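Local structure of DegV family protein (Thermus thermophilus, 2DT8) at residues A[63-74]-A[95-106]. The protein binds a fatty acid, here palmitic acid, and carries a zinc ion, as a lipid-binding member of the DegV family. Numbering follows the deposited sequence.
Sequences QPSPEDFARVYR and TVQSAELAAQEF. With ZN (zinc ion), chain B; PLM (palmitic acid), chain C.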
ATOM      1  N   GLN A  63      -8.544 -12.320   0.402  1.00  6.23           N
ATOM      2  CA  GLN A  63      -8.608 -11.449  -0.756  1.00  6.18           C
ATOM      3  C   GLN A  63     -10.059 -11.571  -1.247  1.00  5.45           C
ATOM      4  O   GLN A  63     -10.796 -12.453  -0.829  1.00  6.43           O
ATOM      5  CB  GLN A  63      -7.679 -11.984  -1.882  1.00  6.46           C
ATOM      6  CG  GLN A  63      -8.194 -13.256  -2.570  1.00  7.72           C
ATOM      7  CD  GLN A  63      -7.735 -14.514  -1.884  1.00 12.56           C
ATOM      8  OE1 GLN A  63      -7.594 -14.554  -0.665  1.00 13.59           O
ATOM      9  NE2 GLN A  63      -7.502 -15.563  -2.669  1.00 16.60           N
ATOM     10  N   PRO A  64     -10.410 -10.628  -2.140  1.00  4.52           N
ATOM     11  CA  PRO A  64     -11.767 -10.657  -2.650  1.00  4.99           C
ATOM     12  C   PRO A  64     -12.007 -11.835  -3.639  1.00  6.13           C
ATOM     13  O   PRO A  64     -11.015 -12.340  -4.177  1.00  6.80           O
ATOM     14  CB  PRO A  64     -11.978  -9.334  -3.495  1.00  4.31           C
ATOM     15  CG  PRO A  64     -10.811  -8.492  -3.039  1.00  5.62           C
ATOM     16  CD  PRO A  64      -9.711  -9.497  -2.769  1.00  4.89           C
ATOM     17  N   SER A  65     -13.243 -12.270  -3.850  1.00  5.04           N
ATOM     18  CA  SER A  65     -13.515 -13.390  -4.746  1.00  4.63           C
ATOM     19  C   SER A  65     -13.659 -12.851  -6.163  1.00  6.94           C
ATOM     20  O   SER A  65     -13.781 -11.638  -6.374  1.00  5.34           O
ATOM     21  CB  SER A  65     -14.842 -14.042  -4.373  1.00  4.73           C
ATOM     22  OG  SER A  65     -15.925 -13.172  -4.685  1.00  6.59           O
ATOM     23  N   PRO A  66     -13.657 -13.748  -7.162  1.00  5.67           N
ATOM     24  CA  PRO A  66     -13.812 -13.266  -8.531  1.00  5.32           C
ATOM     25  C   PRO A  66     -15.153 -12.540  -8.710  1.00  4.86           C
ATOM     26  O   PRO A  66     -15.226 -11.538  -9.414  1.00  6.16           O
ATOM     27  CB  PRO A  66     -13.735 -14.545  -9.353  1.00  6.49           C
ATOM     28  CG  PRO A  66     -12.754 -15.371  -8.580  1.00  6.40           C
ATOM     29  CD  PRO A  66     -13.191 -15.148  -7.141  1.00  7.40           C
ATOM     30  N   GLU A  67     -16.222 -13.035  -8.082  1.00  4.05           N
ATOM     31  CA  GLU A  67     -17.506 -12.362  -8.240  1.00  4.26           C
ATOM     32  C   GLU A  67     -17.554 -11.011  -7.521  1.00  5.37           C
ATOM     33  O   GLU A  67     -18.306 -10.134  -7.934  1.00  7.69           O
ATOM     34  CB  GLU A  67     -18.666 -13.268  -7.799  1.00  4.85           C
ATOM     35  CG  GLU A  67     -18.933 -14.472  -8.725  1.00  5.43           C
ATOM     36  CD  GLU A  67     -19.169 -14.106 -10.189  1.00  6.54           C
ATOM     37  OE1 GLU A  67     -19.689 -13.002 -10.489  1.00  7.68           O
ATOM     38  OE2 GLU A  67     -18.836 -14.957 -11.047  1.00  5.57           O
ATOM     39  N   ASP A  68     -16.760 -10.833  -6.460  1.00  5.72           N
ATOM     40  CA  ASP A  68     -16.718  -9.537  -5.780  1.00  6.36           C
ATOM     41  C   ASP A  68     -16.251  -8.516  -6.824  1.00  6.67           C
ATOM     42  O   ASP A  68     -16.794  -7.418  -6.931  1.00  8.43           O
ATOM     43  CB  ASP A  68     -15.725  -9.537  -4.609  1.00  6.17           C
ATOM     44  CG  ASP A  68     -16.229 -10.305  -3.394  1.00  7.65           C
ATOM     45  OD1 ASP A  68     -17.460 -10.452  -3.232  1.00  9.07           O
ATOM     46  OD2 ASP A  68     -15.384 -10.738  -2.582  1.00  9.83           O
ATOM     47  N   PHE A  69     -15.238  -8.897  -7.598  1.00  6.68           N
ATOM     48  CA  PHE A  69     -14.725  -8.020  -8.641  1.00  6.02           C
ATOM     49  C   PHE A  69     -15.685  -7.903  -9.818  1.00  6.19           C
ATOM     50  O   PHE A  69     -15.910  -6.809 -10.332  1.00  5.69           O
ATOM     51  CB  PHE A  69     -13.373  -8.534  -9.146  1.00  4.00           C
ATOM     52  CG  PHE A  69     -12.201  -8.037  -8.358  1.00  3.52           C
ATOM     53  CD1 PHE A  69     -11.828  -6.698  -8.429  1.00  7.24           C
ATOM     54  CD2 PHE A  69     -11.479  -8.894  -7.541  1.00  4.12           C
ATOM     55  CE1 PHE A  69     -10.747  -6.220  -7.700  1.00  8.45           C
ATOM     56  CE2 PHE A  69     -10.392  -8.430  -6.801  1.00  5.33           C
ATOM     57  CZ  PHE A  69     -10.028  -7.085  -6.881  1.00  6.14           C
ATOM     58  N   ALA A  70     -16.247  -9.027 -10.258  1.00  7.05           N
ATOM     59  CA  ALA A  70     -17.146  -8.993 -11.410  1.00  5.83           C
ATOM     60  C   ALA A  70     -18.331  -8.059 -11.210  1.00  6.16           C
ATOM     61  O   ALA A  70     -18.742  -7.367 -12.139  1.00  8.12           O
ATOM     62  CB  ALA A  70     -17.631 -10.399 -11.739  1.00  5.51           C
ATOM     63  N   ARG A  71     -18.961  -8.060  -9.984  1.00  6.67           N
ATOM     64  CA  ARG A  71     -20.060  -7.134  -9.710  1.00  7.68           C
ATOM     65  C   ARG A  71     -19.607  -5.692  -9.898  1.00  7.81           C
ATOM     66  O   ARG A  71     -20.333  -4.876 -10.473  1.00  9.39           O
ATOM     67  CB  ARG A  71     -20.583  -7.318  -8.286  1.00 10.26           C
ATOM     68  CG  ARG A  71     -21.701  -6.345  -7.903  1.00 18.11           C
ATOM     69  CD  ARG A  71     -22.203  -6.537  -6.465  1.00 23.57           C
ATOM     70  NE  ARG A  71     -21.356  -7.425  -5.668  1.00 31.07           N
ATOM     71  CZ  ARG A  71     -21.272  -8.739  -5.854  1.00 31.91           C
ATOM     72  NH1 ARG A  71     -22.113  -9.344  -6.686  1.00 37.06           N
ATOM     73  NH2 ARG A  71     -20.352  -9.450  -5.215  1.00 33.87           N
ATOM     74  N   VAL A  72     -18.453  -5.322  -9.419  1.00  7.55           N
ATOM     75  CA  VAL A  72     -17.950  -3.964  -9.533  1.00  7.90           C
ATOM     76  C   VAL A  72     -17.641  -3.644 -11.002  1.00  8.09           C
ATOM     77  O   VAL A  72     -18.025  -2.586 -11.492  1.00  7.96           O
ATOM     78  CB  VAL A  72     -16.719  -3.768  -8.611  1.00  8.41           C
ATOM     79  CG1 VAL A  72     -16.108  -2.394  -8.821  1.00  9.91           C
ATOM     80  CG2 VAL A  72     -17.158  -3.918  -7.145  1.00 10.89           C
ATOM     81  N   TYR A  73     -16.986  -4.559 -11.717  1.00  6.44           N
ATOM     82  CA  TYR A  73     -16.667  -4.298 -13.117  1.00  7.27           C
ATOM     83  C   TYR A  73     -17.943  -4.115 -13.930  1.00  6.42           C
ATOM     84  O   TYR A  73     -18.037  -3.201 -14.750  1.00  7.32           O
ATOM     85  CB  TYR A  73     -15.842  -5.441 -13.737  1.00  5.72           C
ATOM     86  CG  TYR A  73     -14.444  -5.614 -13.172  1.00  5.21           C
ATOM     87  CD1 TYR A  73     -13.802  -4.575 -12.486  1.00  4.86           C
ATOM     88  CD2 TYR A  73     -13.744  -6.806 -13.356  1.00  6.31           C
ATOM     89  CE1 TYR A  73     -12.505  -4.722 -12.002  1.00  4.36           C
ATOM     90  CE2 TYR A  73     -12.446  -6.960 -12.883  1.00  4.34           C
ATOM     91  CZ  TYR A  73     -11.828  -5.917 -12.204  1.00  2.34           C
ATOM     92  OH  TYR A  73     -10.553  -6.083 -11.727  1.00  5.78           O
ATOM     93  N   ARG A  74     -18.942  -4.915 -13.716  1.00  7.79           N
ATOM     94  CA  ARG A  74     -20.202  -4.891 -14.447  1.00  8.25           C
ATOM     95  C   ARG A  74     -20.928  -3.561 -14.232  1.00  7.91           C
ATOM     96  O   ARG A  74     -21.492  -2.978 -15.149  1.00 11.24           O
ATOM     97  CB  ARG A  74     -21.103  -6.044 -13.990  1.00  7.86           C
ATOM     98  CG  ARG A  74     -22.476  -6.024 -14.641  1.00 12.39           C
ATOM     99  CD  ARG A  74     -23.239  -7.333 -14.443  1.00 18.02           C
ATOM    100  NE  ARG A  74     -23.286  -7.757 -13.047  1.00 20.34           N
ATOM    101  CZ  ARG A  74     -22.498  -8.688 -12.516  1.00 23.61           C
ATOM    102  NH1 ARG A  74     -21.630  -9.355 -13.275  1.00 21.00           N
ATOM    103  NH2 ARG A  74     -22.577  -8.956 -11.220  1.00 24.58           N
ATOM    104  N   THR A  95      -5.290 -11.122  -4.606  1.00  6.41           N
ATOM    105  CA  THR A  95      -6.205 -10.131  -5.158  1.00  5.43           C
ATOM    106  C   THR A  95      -6.087  -9.969  -6.678  1.00  5.71           C
ATOM    107  O   THR A  95      -7.099  -9.997  -7.381  1.00  5.63           O
ATOM    108  CB  THR A  95      -5.997  -8.765  -4.459  1.00  5.52           C
ATOM    109  OG1 THR A  95      -6.280  -8.912  -3.059  1.00  5.90           O
ATOM    110  CG2 THR A  95      -6.923  -7.697  -5.042  1.00  4.72           C
ATOM    111  N   VAL A  96      -4.864  -9.799  -7.180  1.00  4.98           N
ATOM    112  CA  VAL A  96      -4.662  -9.648  -8.625  1.00  5.99           C
ATOM    113  C   VAL A  96      -5.260 -10.842  -9.372  1.00  6.24           C
ATOM    114  O   VAL A  96      -5.930 -10.677 -10.394  1.00  6.80           O
ATOM    115  CB  VAL A  96      -3.168  -9.513  -8.974  1.00  6.77           C
ATOM    116  CG1 VAL A  96      -2.944  -9.801 -10.471  1.00  9.15           C
ATOM    117  CG2 VAL A  96      -2.700  -8.093  -8.648  1.00  8.60           C
ATOM    118  N   GLN A  97      -4.958 -12.049  -8.957  1.00  6.46           N
ATOM    119  CA  GLN A  97      -5.529 -13.253  -9.548  1.00  6.92           C
ATOM    120  C   GLN A  97      -7.059 -13.183  -9.583  1.00  6.22           C
ATOM    121  O   GLN A  97      -7.677 -13.597 -10.564  1.00  7.34           O
ATOM    122  CB  GLN A  97      -5.061 -14.477  -8.764  1.00  8.08           C
ATOM    123  CG  GLN A  97      -5.765 -15.769  -9.119  1.00 14.88           C
ATOM    124  CD  GLN A  97      -5.081 -16.972  -8.492  1.00 27.58           C
ATOM    125  OE1 GLN A  97      -5.682 -18.034  -8.353  1.00 34.75           O
ATOM    126  NE2 GLN A  97      -3.811 -16.809  -8.122  1.00 34.83           N
ATOM    127  N   SER A  98      -7.752 -12.814  -8.465  1.00  5.28           N
ATOM    128  CA  SER A  98      -9.206 -12.735  -8.492  1.00  4.51           C
ATOM    129  C   SER A  98      -9.685 -11.700  -9.513  1.00  5.29           C
ATOM    130  O   SER A  98     -10.677 -11.916 -10.231  1.00  6.41           O
ATOM    131  CB  SER A  98      -9.761 -12.360  -7.114  1.00  5.61           C
ATOM    132  OG  SER A  98      -9.730 -13.485  -6.260  1.00  9.45           O
ATOM    133  N   ALA A  99      -8.985 -10.567  -9.564  1.00  4.63           N
ATOM    134  CA  ALA A  99      -9.342  -9.507 -10.500  1.00  5.17           C
ATOM    135  C   ALA A  99      -9.195 -10.013 -11.939  1.00  4.52           C
ATOM    136  O   ALA A  99     -10.058  -9.752 -12.776  1.00  4.78           O
ATOM    137  CB  ALA A  99      -8.450  -8.281 -10.270  1.00  5.06           C
ATOM    138  N   GLU A 100      -8.110 -10.733 -12.220  1.00  6.15           N
ATOM    139  CA  GLU A 100      -7.896 -11.257 -13.568  1.00  5.58           C
ATOM    140  C   GLU A 100      -8.976 -12.264 -13.946  1.00  7.22           C
ATOM    141  O   GLU A 100      -9.452 -12.270 -15.084  1.00  7.37           O
ATOM    142  CB  GLU A 100      -6.512 -11.879 -13.685  1.00  6.71           C
ATOM    143  CG  GLU A 100      -5.424 -10.839 -13.517  1.00 10.76           C
ATOM    144  CD  GLU A 100      -4.037 -11.410 -13.603  1.00 19.19           C
ATOM    145  OE1 GLU A 100      -3.847 -12.572 -13.192  1.00 22.61           O
ATOM    146  OE2 GLU A 100      -3.131 -10.688 -14.066  1.00 24.09           O
ATOM    147  N   LEU A 101      -9.392 -13.102 -13.001  1.00  6.74           N
ATOM    148  CA  LEU A 101     -10.461 -14.051 -13.311  1.00  7.27           C
ATOM    149  C   LEU A 101     -11.765 -13.301 -13.635  1.00  7.57           C
ATOM    150  O   LEU A 101     -12.493 -13.668 -14.566  1.00 10.50           O
ATOM    151  CB  LEU A 101     -10.673 -15.011 -12.139  1.00  8.91           C
ATOM    152  CG  LEU A 101      -9.565 -16.055 -11.963  1.00  8.08           C
ATOM    153  CD1 LEU A 101      -9.702 -16.770 -10.624  1.00  9.20           C
ATOM    154  CD2 LEU A 101      -9.641 -17.052 -13.111  1.00 13.50           C
ATOM    155  N   ALA A 102     -12.069 -12.249 -12.877  1.00  5.49           N
ATOM    156  CA  ALA A 102     -13.267 -11.470 -13.140  1.00  5.46           C
ATOM    157  C   ALA A 102     -13.129 -10.725 -14.461  1.00  6.23           C
ATOM    158  O   ALA A 102     -14.097 -10.566 -15.196  1.00  7.38           O
ATOM    159  CB  ALA A 102     -13.511 -10.462 -12.011  1.00  5.47           C
ATOM    160  N   ALA A 103     -11.922 -10.253 -14.758  1.00  5.61           N
ATOM    161  CA  ALA A 103     -11.697  -9.514 -15.993  1.00  6.94           C
ATOM    162  C   ALA A 103     -12.036 -10.342 -17.237  1.00  6.54           C
ATOM    163  O   ALA A 103     -12.458  -9.782 -18.258  1.00  7.93           O
ATOM    164  CB  ALA A 103     -10.252  -9.024 -16.054  1.00  6.50           C
ATOM    165  N   GLN A 104     -11.867 -11.665 -17.147  1.00  7.58           N
ATOM    166  CA  GLN A 104     -12.173 -12.572 -18.263  1.00  8.02           C
ATOM    167  C   GLN A 104     -13.650 -12.517 -18.651  1.00  8.64           C
ATOM    168  O   GLN A 104     -14.028 -12.909 -19.764  1.00 10.36           O
ATOM    169  CB  GLN A 104     -11.789 -14.017 -17.908  1.00 12.56           C
ATOM    170  CG  GLN A 104     -10.287 -14.252 -17.829  1.00 19.56           C
ATOM    171  CD  GLN A 104      -9.922 -15.610 -17.249  1.00 25.71           C
ATOM    172  OE1 GLN A 104      -8.790 -15.825 -16.817  1.00 31.98           O
ATOM    173  NE2 GLN A 104     -10.877 -16.534 -17.243  1.00 31.48           N
ATOM    174  N   GLU A 105     -14.491 -12.031 -17.738  1.00  7.66           N
ATOM    175  CA  GLU A 105     -15.924 -11.924 -18.013  1.00  7.21           C
ATOM    176  C   GLU A 105     -16.276 -10.732 -18.900  1.00  7.45           C
ATOM    177  O   GLU A 105     -17.385 -10.644 -19.422  1.00  9.04           O
ATOM    178  CB  GLU A 105     -16.727 -11.806 -16.706  1.00  9.42           C
ATOM    179  CG  GLU A 105     -16.558 -12.977 -15.755  1.00  9.89           C
ATOM    180  CD  GLU A 105     -17.583 -12.996 -14.638  1.00  9.58           C
ATOM    181  OE1 GLU A 105     -18.559 -12.222 -14.702  1.00  9.55           O
ATOM    182  OE2 GLU A 105     -17.407 -13.810 -13.699  1.00  6.76           O
ATOM    183  N   PHE A 106     -15.319  -9.821 -19.061  1.00  6.88           N
ATOM    184  CA  PHE A 106     -15.507  -8.602 -19.846  1.00  7.95           C
ATOM    185  C   PHE A 106     -14.272  -8.486 -20.739  1.00  8.74           C
ATOM    186  O   PHE A 106     -13.509  -7.515 -20.650  1.00  7.92           O
ATOM    187  CB  PHE A 106     -15.582  -7.403 -18.887  1.00  6.84           C
ATOM    188  CG  PHE A 106     -16.499  -7.635 -17.703  1.00  5.75           C
ATOM    189  CD1 PHE A 106     -17.854  -7.337 -17.786  1.00  8.71           C
ATOM    190  CD2 PHE A 106     -15.999  -8.164 -16.515  1.00  7.07           C
ATOM    191  CE1 PHE A 106     -18.715  -7.588 -16.711  1.00  8.94           C
ATOM    192  CE2 PHE A 106     -16.851  -8.422 -15.430  1.00  9.75           C
ATOM    193  CZ  PHE A 106     -18.209  -8.124 -15.527  1.00  6.96           C
TER
HETATM  194 ZN    ZN B 501     -18.834 -14.966 -12.979  1.00  8.67          ZN
HETATM  195  C1  PLM C 701      -4.776 -11.081   1.517  1.00  8.51           C
HETATM  196  O1  PLM C 701      -4.700 -11.484   0.246  1.00  9.55           O
HETATM  197  O2  PLM C 701      -5.274 -11.810   2.347  1.00  8.95           O
HETATM  198  C2  PLM C 701      -4.236  -9.721   1.909  1.00  9.45           C
HETATM  199  C3  PLM C 701      -2.728  -9.836   2.159  1.00  8.22           C
HETATM  200  C4  PLM C 701      -2.161  -8.487   2.607  1.00  7.58           C
HETATM  201  C5  PLM C 701      -0.652  -8.623   2.807  1.00  7.98           C
HETATM  202  C6  PLM C 701      -0.041  -7.268   3.161  1.00  7.17           C
HETATM  203  C7  PLM C 701       1.446  -7.449   3.392  1.00  7.63           C
HETATM  204  C8  PLM C 701       2.112  -6.102   3.543  1.00 13.36           C
HETATM  205  C9  PLM C 701       3.621  -6.305   3.436  1.00 15.61           C
HETATM  206  CA  PLM C 701       4.342  -5.178   4.148  1.00 21.35           C
HETATM  207  CB  PLM C 701       4.475  -4.020   3.176  1.00 17.45           C
HETATM  208  CC  PLM C 701       3.568  -2.890   3.630  1.00 18.93           C
HETATM  209  CD  PLM C 701       4.398  -1.633   3.804  1.00 18.40           C
HETATM  210  CE  PLM C 701       3.527  -0.548   4.433  1.00 18.02           C
HETATM  211  CF  PLM C 701       4.378   0.698   4.721  1.00 20.33           C
HETATM  212  CG  PLM C 701       4.587   1.488   3.429  1.00 21.36           C
HETATM  213  O   HOH W   1      -7.225 -15.268  -5.673  1.00 17.26           O
HETATM  214  O   HOH W   2     -20.591 -12.168 -12.879  1.00 10.65           O
HETATM  215  O   HOH W   3     -17.897 -16.907 -13.201  1.00 10.27           O
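Both zinc-binding glutamates, E67 and E105, have CG anti to the carbonyl carbon; beyond it E67 bends (chi2 -55°) while E105 stays extended, and the side chains cross at about a right angle with OE2 of each on the metal and a water as the third ligand seen. The ion joins helix 66-74, through E67, to the turn after helix 95-103, through E105; the two helices pack knobs-into-holes at -54° on one side of the parallel core strands 3-8, 82-87 and 110-114 of the DegV fold. The F69 knob fits among T95, S98, A99 and A102, with A99 CB over the ring centre in a CH-pi contact 3.8 Å from the centroid, T95 CG2 at the ring edge, and the H87 ring nearly perpendicular to it. Shortening F69 to an alanine is likely to open a gap over A99 and leave T95 CG2 without the ring edge it meets. In return A102 CB sits among P66, F69, A70 and Y73, 3.5 Å from F69 CB. F106 pushes its CE2 to 3.6 Å from Y73 CB, while Y73 OH, 3.4 Å from A99 CB, is hydrogen-bonded to S85 OG. At the end nearer the palmitate carboxylate, S98 OG donates to P64 O at 2.7 Å, tilted 16° from the carbonyl plane, and takes a water proton as well. Beside the zinc, another water, not a ligand of the metal, donates to E67 OE1 and E105 OE1, 2.7 Å from each, and accepts from R74 NH1.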